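Local coordinates for alpha-fucosidase (Bifidobacterium bifidum, PDB 2EAB), which probably releases alpha-1,2-linked L-fucose from sugar chains by hydrolysis, this chain being the catalytic part of a longer protein of glycoside hydrolase family 95, at residues K536-S539 with H540-N544; V583-M586 with L587-A590. All blocks are in the same frame, centred on the assembly; numbering follows the deposited sequence.

Contact 1 lies in helix 525-546 and contact 2 in helix 577-596, two helices of the family 95 catalytic region that pack against each other. The centres of the contacts are about 10 Å apart, and the helices meet through side chains of both. E538 CG rests 3.4 Å from M586 SD, Y542 CE2 is 3.6 Å from V583 CG2, and S539 OG lies 3.4 Å from A590 CB. Contact 1 is away from the known sites. Contact 2 carries Q585 and D589, which reach a bound Tris molecule, probably from the crystallisation liquor, beside E520 and D690; these two residues are seen to bind calcium in this protein, though none is bound to them here.

Contact 1: K536-S539 with H540-N544; sequences KEES and HFYVN
E538 reaches one turn ahead to F541 and Y542 on helix 525-546, a single alpha-helix of the family 95 catalytic region that widens into a pi-type turn at 542-544. Four backbone bonds of the i to i+4 kind join K536-S539 to H540-N544: the NH groups of H540, F541, Y542 and V543 go to the carbonyls of K536, E537, E538 and S539. The straightest is V543 N to S539 O, 2.9 Å with an N-H...O angle of 170°. N544 adds a side-chain bond: its ND2 reaches H540 O at 2.9 Å, with the oxygen nearly in its amide plane. H540 O thus accepts two bonds, the other from N544 N, and ND2 also sits over one face of the H540 ring, offset toward its rim.

The other polar ends have partners outside this stretch. K536 NZ forms salt bridges with E477 and D601, E537 pairs with R456, and S539 OG bonds back to L535 O.

The packing centres on E538. Its CG stands anti to the backbone N (chi1 -168°) and the chain bends at chi2, which brings the carboxylate alongside both aromatic rings, its plane 56° from that of Y542. V543 CG2 touches S539 O at 3.3 Å. E538 OE2 lies at the edges of both rings, 3.7 Å from F541 CD2 and 3.5 Å from Y542 CE1.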
loop_
_atom_site.group_PDB
_atom_site.type_symbol
_atom_site.label_atom_id
_atom_site.label_comp_id
_atom_site.label_asym_id
_atom_site.label_seq_id
_atom_site.Cartn_x
_atom_site.Cartn_y
_atom_site.Cartn_z
ATOM N N LYS A 536 3.900 8.313 20.548
ATOM C CA LYS A 536 3.968 9.189 21.710
ATOM C C LYS A 536 3.669 10.632 21.300
ATOM O O LYS A 536 2.835 11.303 21.914
ATOM C CB LYS A 536 5.353 9.096 22.345
ATOM C CG LYS A 536 5.581 10.014 23.535
ATOM C CD LYS A 536 7.018 9.889 24.032
ATOM C CE LYS A 536 7.311 10.886 25.144
ATOM N NZ LYS A 536 8.708 10.770 25.657
ATOM N N GLU A 537 4.339 11.110 20.253
ATOM C CA GLU A 537 4.174 12.497 19.851
ATOM C C GLU A 537 2.819 12.755 19.185
ATOM O O GLU A 537 2.227 13.803 19.415
ATOM C CB GLU A 537 5.336 12.973 18.974
ATOM C CG GLU A 537 5.174 14.396 18.469
ATOM C CD GLU A 537 6.463 15.039 17.983
ATOM O OE1 GLU A 537 7.574 14.504 18.217
ATOM O OE2 GLU A 537 6.359 16.120 17.377
ATOM N N GLU A 538 2.323 11.825 18.370
ATOM C CA GLU A 538 1.004 12.033 17.770
ATOM C C GLU A 538 -0.121 11.937 18.805
ATOM O O GLU A 538 -1.122 12.648 18.707
ATOM C CB GLU A 538 0.763 11.104 16.576
ATOM C CG GLU A 538 -0.464 11.483 15.732
ATOM C CD GLU A 538 -0.296 12.777 14.942
ATOM O OE1 GLU A 538 0.827 13.342 14.957
ATOM O OE2 GLU A 538 -1.288 13.227 14.314
ATOM N N SER A 539 0.040 11.066 19.801
ATOM C CA SER A 539 -0.933 10.984 20.890
ATOM C C SER A 539 -0.894 12.257 21.733
ATOM O O SER A 539 -1.943 12.793 22.093
ATOM C CB SER A 539 -0.710 9.739 21.752
ATOM O OG SER A 539 -0.912 8.568 20.982
ATOM N N HIS A 540 0.311 12.744 22.027
ATOM C CA HIS A 540 0.466 14.028 22.699
ATOM C C HIS A 540 -0.283 15.125 21.944
ATOM O O HIS A 540 -1.009 15.930 22.537
ATOM C CB HIS A 540 1.942 14.404 22.793
ATOM C CG HIS A 540 2.183 15.672 23.542
ATOM N ND1 HIS A 540 2.270 16.907 22.936
ATOM C CD2 HIS A 540 2.326 15.890 24.868
ATOM C CE1 HIS A 540 2.474 17.829 23.862
ATOM N NE2 HIS A 540 2.508 17.238 25.042
ATOM N N PHE A 541 -0.097 15.141 20.629
ATOM C CA PHE A 541 -0.707 16.129 19.753
ATOM C C PHE A 541 -2.224 16.075 19.850
ATOM O O PHE A 541 -2.874 17.098 20.079
ATOM C CB PHE A 541 -0.241 15.893 18.312
ATOM C CG PHE A 541 -0.816 16.856 17.311
ATOM C CD1 PHE A 541 -0.696 18.236 17.490
ATOM C CD2 PHE A 541 -1.464 16.382 16.178
ATOM C CE1 PHE A 541 -1.232 19.122 16.560
ATOM C CE2 PHE A 541 -1.983 17.258 15.238
ATOM C CZ PHE A 541 -1.879 18.633 15.429
ATOM N N TYR A 542 -2.792 14.883 19.706
ATOM C CA TYR A 542 -4.239 14.756 19.753
ATOM C C TYR A 542 -4.811 15.093 21.116
ATOM O O TYR A 542 -5.785 15.835 21.210
ATOM C CB TYR A 542 -4.712 13.391 19.230
ATOM C CG TYR A 542 -5.129 13.534 17.794
ATOM C CD1 TYR A 542 -4.184 13.500 16.767
ATOM C CD2 TYR A 542 -6.457 13.788 17.465
ATOM C CE1 TYR A 542 -4.561 13.694 15.443
ATOM C CE2 TYR A 542 -6.843 13.984 16.148
ATOM C CZ TYR A 542 -5.890 13.930 15.144
ATOM O OH TYR A 542 -6.258 14.128 13.836
ATOM N N VAL A 543 -4.194 14.572 22.171
ATOM C CA VAL A 543 -4.681 14.830 23.527
ATOM C C VAL A 543 -4.645 16.321 23.875
ATOM O O VAL A 543 -5.610 16.864 24.427
ATOM C CB VAL A 543 -3.896 14.003 24.582
ATOM C CG1 VAL A 543 -4.136 14.533 26.004
ATOM C CG2 VAL A 543 -4.257 12.528 24.482
ATOM N N ASN A 544 -3.532 16.976 23.555
ATOM C CA ASN A 544 -3.305 18.349 23.999
ATOM C C ASN A 544 -3.854 19.439 23.093
ATOM O O ASN A 544 -4.156 20.538 23.570
ATOM C CB ASN A 544 -1.819 18.576 24.265
ATOM C CG ASN A 544 -1.353 17.867 25.508
ATOM O OD1 ASN A 544 -1.529 18.366 26.620
ATOM N ND2 ASN A 544 -0.782 16.685 25.338
#

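Contact 2: V583-M586 with L587-A590; sequences VWQM and LNDA. With TRS (2-amino-2-hydroxymethyl-propane-1,3-diol), chain J.
Q585 and D589, one turn apart on helix 577-596, hold the same hydroxyl of a Tris molecule: O1 donates to D589 OD1 at 2.6 Å and takes a weak bond from Q585 NE2 at 2.9 Å. Q585 bends at chi2 (69°) to bring its amide there, and NE2 also hydrogen-bonds D690 OD1, from a known calcium ligand of this protein that holds no calcium here. Along the backbone, the NH groups of L587, N588, D589 and A590 bond the carbonyls of V583 through M586, as in a regular alpha-helix.

N588 stands between tryptophan and ligand. Its ND2 approaches W584 CH2 to 3.2 Å, the amide plane turned 74° from the ring, while its CG lies 3.2 Å from Tris O1. With an alanine here the amide is gone, which would probably open a gap between the W584 ring and the Tris hydroxyl and let the indole settle less firmly. On another side, V583 CG1 meets L587 CD1 at 4.2 Å.

Around this turn, M586 packs on helices 525-546 and 507-520, D589 on Y516 of the latter, and W584 and N588 on K636 of helix 632-639.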
loop_
_atom_site.group_PDB
_atom_site.type_symbol
_atom_site.label_atom_id
_atom_site.label_comp_id
_atom_site.label_asym_id
_atom_site.label_seq_id
_atom_site.Cartn_x
_atom_site.Cartn_y
_atom_site.Cartn_z
ATOM N N VAL A 583 -8.658 7.779 16.129
ATOM C CA VAL A 583 -7.948 8.282 17.307
ATOM C C VAL A 583 -7.984 7.253 18.439
ATOM O O VAL A 583 -6.979 7.049 19.129
ATOM C CB VAL A 583 -8.453 9.679 17.736
ATOM C CG1 VAL A 583 -7.814 10.121 19.056
ATOM C CG2 VAL A 583 -8.138 10.691 16.642
ATOM N N TRP A 584 -9.128 6.590 18.598
ATOM C CA TRP A 584 -9.254 5.502 19.563
ATOM C C TRP A 584 -8.208 4.423 19.287
ATOM O O TRP A 584 -7.522 3.968 20.213
ATOM C CB TRP A 584 -10.667 4.927 19.518
ATOM C CG TRP A 584 -10.942 3.845 20.519
ATOM C CD1 TRP A 584 -11.465 3.994 21.772
ATOM C CD2 TRP A 584 -10.724 2.440 20.340
ATOM N NE1 TRP A 584 -11.583 2.769 22.384
ATOM C CE2 TRP A 584 -11.141 1.797 21.527
ATOM C CE3 TRP A 584 -10.230 1.660 19.287
ATOM C CZ2 TRP A 584 -11.065 0.409 21.694
ATOM C CZ3 TRP A 584 -10.152 0.281 19.455
ATOM C CH2 TRP A 584 -10.578 -0.330 20.648
ATOM N N GLN A 585 -8.065 4.036 18.020
ATOM C CA GLN A 585 -7.107 2.996 17.666
ATOM C C GLN A 585 -5.676 3.432 17.928
ATOM O O GLN A 585 -4.855 2.627 18.387
ATOM C CB GLN A 585 -7.250 2.576 16.206
ATOM C CG GLN A 585 -6.667 1.201 15.943
ATOM C CD GLN A 585 -7.489 0.113 16.604
ATOM O OE1 GLN A 585 -8.636 -0.111 16.237
ATOM N NE2 GLN A 585 -6.916 -0.547 17.609
ATOM N N MET A 586 -5.375 4.696 17.630
ATOM C CA MET A 586 -4.035 5.220 17.860
ATOM C C MET A 586 -3.682 5.186 19.342
ATOM O O MET A 586 -2.594 4.760 19.714
ATOM C CB MET A 586 -3.887 6.640 17.321
ATOM C CG MET A 586 -2.482 7.181 17.510
ATOM S SD MET A 586 -2.285 8.876 16.980
ATOM C CE MET A 586 -3.373 9.740 18.128
ATOM N N LEU A 587 -4.597 5.656 20.183
ATOM C CA LEU A 587 -4.347 5.642 21.622
ATOM C C LEU A 587 -4.205 4.213 22.141
ATOM O O LEU A 587 -3.377 3.945 23.011
ATOM C CB LEU A 587 -5.441 6.401 22.377
ATOM C CG LEU A 587 -5.502 7.912 22.118
ATOM C CD1 LEU A 587 -6.732 8.514 22.774
ATOM C CD2 LEU A 587 -4.232 8.625 22.593
ATOM N N ASN A 588 -5.004 3.306 21.588
ATOM C CA ASN A 588 -4.919 1.890 21.918
ATOM C C ASN A 588 -3.527 1.334 21.587
ATOM O O ASN A 588 -2.864 0.731 22.444
ATOM C CB ASN A 588 -6.014 1.134 21.164
ATOM C CG ASN A 588 -6.394 -0.177 21.825
ATOM O OD1 ASN A 588 -5.764 -0.627 22.784
ATOM N ND2 ASN A 588 -7.443 -0.798 21.310
ATOM N N ASP A 589 -3.084 1.565 20.350
ATOM C CA ASP A 589 -1.748 1.159 19.915
ATOM C C ASP A 589 -0.650 1.820 20.751
ATOM O O ASP A 589 0.328 1.159 21.126
ATOM C CB ASP A 589 -1.514 1.507 18.435
ATOM C CG ASP A 589 -2.265 0.601 17.454
ATOM O OD1 ASP A 589 -2.902 -0.385 17.864
ATOM O OD2 ASP A 589 -2.193 0.884 16.235
ATOM N N ALA A 590 -0.807 3.115 21.030
ATOM C CA ALA A 590 0.177 3.859 21.815
ATOM C C ALA A 590 0.323 3.293 23.225
ATOM O O ALA A 590 1.439 3.149 23.726
ATOM C CB ALA A 590 -0.189 5.334 21.864
HETATM C C TRS J . -4.077 -3.729 19.655
HETATM C C1 TRS J . -4.510 -2.436 20.336
HETATM C C2 TRS J . -4.259 -4.871 20.629
HETATM C C3 TRS J . -2.613 -3.637 19.229
HETATM N N TRS J . -4.921 -3.962 18.480
HETATM O O1 TRS J . -4.741 -1.393 19.379
HETATM O O2 TRS J . -3.619 -4.857 21.797
HETATM O O3 TRS J . -2.172 -4.875 18.656
#